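Local coordinates for aldo-keto reductase family 1, member B4 (Aldose reductase) (Schistosoma japonicum, PDB 4HBK), which probably reduces the carbonyl group of aldehyde substrates to an alcohol with NADPH, as in other aldose reductases of the aldo/keto reductase family, at residues 106-111 with 137-142. Numbering follows the deposited sequence.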
loop_
_atom_site.group_PDB
_atom_site.type_symbol
_atom_site.label_atom_id
_atom_site.label_comp_id
_atom_site.label_asym_id
_atom_site.label_seq_id
_atom_site.Cartn_x
_atom_site.Cartn_y
_atom_site.Cartn_z
ATOM N N ILE A 106 -4.534 -0.102 16.254
ATOM C CA ILE A 106 -4.050 0.479 15.006
ATOM C C ILE A 106 -3.453 -0.601 14.124
ATOM O O ILE A 106 -2.819 -1.538 14.614
ATOM C CB ILE A 106 -2.957 1.541 15.246
ATOM C CG1 ILE A 106 -3.346 2.459 16.401
ATOM C CG2 ILE A 106 -2.710 2.357 13.981
ATOM C CD1 ILE A 106 -4.524 3.363 16.091
ATOM N N PHE A 107 -3.650 -0.455 12.819
ATOM C CA PHE A 107 -3.048 -1.347 11.839
ATOM C C PHE A 107 -1.881 -0.627 11.169
ATOM O O PHE A 107 -2.078 0.379 10.493
ATOM C CB PHE A 107 -4.095 -1.736 10.798
ATOM C CG PHE A 107 -3.697 -2.892 9.930
ATOM C CD1 PHE A 107 -2.775 -2.728 8.909
ATOM C CD2 PHE A 107 -4.273 -4.142 10.115
ATOM C CE1 PHE A 107 -2.422 -3.801 8.087
ATOM C CE2 PHE A 107 -3.927 -5.214 9.303
ATOM C CZ PHE A 107 -2.994 -5.045 8.290
ATOM N N ILE A 108 -0.668 -1.136 11.349
ATOM C CA ILE A 108 0.523 -0.489 10.811
ATOM C C ILE A 108 1.187 -1.331 9.723
ATOM O O ILE A 108 1.581 -2.477 9.958
ATOM C CB ILE A 108 1.570 -0.281 11.904
ATOM C CG1 ILE A 108 0.963 0.471 13.091
ATOM C CG2 ILE A 108 2.798 0.424 11.334
ATOM C CD1 ILE A 108 0.713 1.931 12.806
ATOM N N THR A 109 1.339 -0.746 8.543
ATOM C CA THR A 109 2.007 -1.414 7.438
ATOM C C THR A 109 3.331 -0.748 7.138
ATOM O O THR A 109 3.435 0.481 7.130
ATOM C CB THR A 109 1.172 -1.341 6.153
ATOM O OG1 THR A 109 -0.049 -2.077 6.331
ATOM C CG2 THR A 109 1.957 -1.912 4.971
ATOM N N SER A 110 4.354 -1.559 6.903
ATOM C CA SER A 110 5.579 -1.044 6.313
ATOM C C SER A 110 6.020 -1.968 5.193
ATOM O O SER A 110 5.388 -2.995 4.935
ATOM C CB SER A 110 6.696 -0.870 7.335
ATOM O OG SER A 110 7.800 -0.219 6.717
ATOM N N LYS A 111 7.099 -1.600 4.518
ATOM C CA LYS A 111 7.491 -2.323 3.321
ATOM C C LYS A 111 8.998 -2.493 3.269
ATOM O O LYS A 111 9.763 -1.581 3.610
ATOM C CB LYS A 111 6.997 -1.595 2.070
ATOM C CG LYS A 111 5.582 -1.034 2.175
ATOM C CD LYS A 111 5.069 -0.569 0.808
ATOM C CE LYS A 111 3.699 0.127 0.900
ATOM N NZ LYS A 111 3.701 1.385 1.713
ATOM N N TYR A 137 6.113 -4.891 16.781
ATOM C CA TYR A 137 5.702 -5.701 15.636
ATOM C C TYR A 137 4.949 -4.842 14.621
ATOM O O TYR A 137 4.451 -3.764 14.954
ATOM C CB TYR A 137 4.814 -6.869 16.083
ATOM C CG TYR A 137 3.451 -6.430 16.560
ATOM C CD1 TYR A 137 2.390 -6.294 15.669
ATOM C CD2 TYR A 137 3.227 -6.130 17.903
ATOM C CE1 TYR A 137 1.145 -5.881 16.105
ATOM C CE2 TYR A 137 1.982 -5.717 18.349
ATOM C CZ TYR A 137 0.948 -5.592 17.450
ATOM O OH TYR A 137 -0.296 -5.190 17.896
ATOM N N LEU A 138 4.880 -5.331 13.385
ATOM C CA LEU A 138 4.123 -4.685 12.321
ATOM C C LEU A 138 2.897 -5.534 12.063
ATOM O O LEU A 138 2.948 -6.756 12.186
ATOM C CB LEU A 138 4.957 -4.595 11.030
ATOM C CG LEU A 138 6.241 -3.758 11.037
ATOM C CD1 LEU A 138 7.056 -3.961 9.759
ATOM C CD2 LEU A 138 5.916 -2.277 11.213
ATOM N N ASP A 139 1.783 -4.903 11.719
ATOM C CA ASP A 139 0.617 -5.679 11.328
ATOM C C ASP A 139 0.809 -6.292 9.946
ATOM O O ASP A 139 0.358 -7.412 9.690
ATOM C CB ASP A 139 -0.643 -4.823 11.372
ATOM C CG ASP A 139 -1.006 -4.429 12.783
ATOM O OD1 ASP A 139 -1.675 -5.235 13.455
ATOM O OD2 ASP A 139 -0.601 -3.327 13.221
ATOM N N LEU A 140 1.490 -5.560 9.070
ATOM C CA LEU A 140 1.669 -5.996 7.692
ATOM C C LEU A 140 3.026 -5.513 7.155
ATOM O O LEU A 140 3.422 -4.365 7.383
ATOM C CB LEU A 140 0.511 -5.472 6.818
ATOM C CG LEU A 140 0.486 -5.889 5.340
ATOM C CD1 LEU A 140 0.501 -7.402 5.216
ATOM C CD2 LEU A 140 -0.695 -5.263 4.551
ATOM N N TYR A 141 3.731 -6.397 6.451
ATOM C CA TYR A 141 5.033 -6.080 5.875
ATOM C C TYR A 141 5.054 -6.618 4.455
ATOM O O TYR A 141 4.926 -7.823 4.236
ATOM C CB TYR A 141 6.138 -6.738 6.703
ATOM C CG TYR A 141 7.536 -6.139 6.562
ATOM C CD1 TYR A 141 7.739 -4.756 6.523
ATOM C CD2 TYR A 141 8.657 -6.965 6.520
ATOM C CE1 TYR A 141 9.034 -4.217 6.419
ATOM C CE2 TYR A 141 9.939 -6.446 6.420
ATOM C CZ TYR A 141 10.133 -5.080 6.372
ATOM O OH TYR A 141 11.426 -4.603 6.273
ATOM N N LEU A 142 5.214 -5.716 3.491
ATOM C CA LEU A 142 5.121 -6.056 2.078
ATOM C C LEU A 142 6.476 -6.011 1.406
ATOM O O LEU A 142 7.303 -5.158 1.717
ATOM C CB LEU A 142 4.240 -5.037 1.354
ATOM C CG LEU A 142 2.840 -4.783 1.893
ATOM C CD1 LEU A 142 2.121 -3.806 0.972
ATOM C CD2 LEU A 142 2.076 -6.100 2.014
HETATM O O HOH W 1 -2.556 -4.508 15.888
HETATM O O HOH W 2 11.343 -1.956 5.863
#
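Between S110 and the pair L140 and L142, strands 107-111 and 140-142 give a worked example of parallel pairing in the wall of a beta barrel. S110 N donates to L140 O (3.0 Å) and S110 O accepts from L142 N (3.1 Å), while I108 O receives L140 N and, weakly, D139 N. CA-H...O contacts, such as Y141 CA to S110 O, fill in the ladder.

Where the chain turns at D139, a side chain takes over the backbone's role. With its CG beside the backbone N (chi1 -68°), D139 brings OD2 to I108 N at 2.9 Å, a nearly straight bond (165°) that meets the oxygen on its anti side but well out of the carboxylate plane. OD2 also forms a salt bridge with R103. Water 1 donates hydrogen bonds to D139 OD1 and I106 O and accepts one from Y137 OH; water 2 donates to K111 O and also bonds Y141 OH.

Apolar contacts divide between the two faces. D139 CB sits 3.6 Å from the F107 ring centroid, almost exactly on the ring normal, a CH-pi contact, and L140 CB approaches the same ring obliquely. On the other face the L138 methyls meet S110 CB and I108 CG2.

The strands belong to one beta-alpha-beta unit of the TIM barrel; its connecting helix 119-133 packs on S110, L138 and Y141. L140 and L142 instead face the barrel interior with K111, touching strand 213-217. K111, salt-bridged to D77, lies close to H144 and Y82, consistent with its predicted role in lowering the tyrosine's pKa. Strand 75-77 pairs with 107-111 along its other edge.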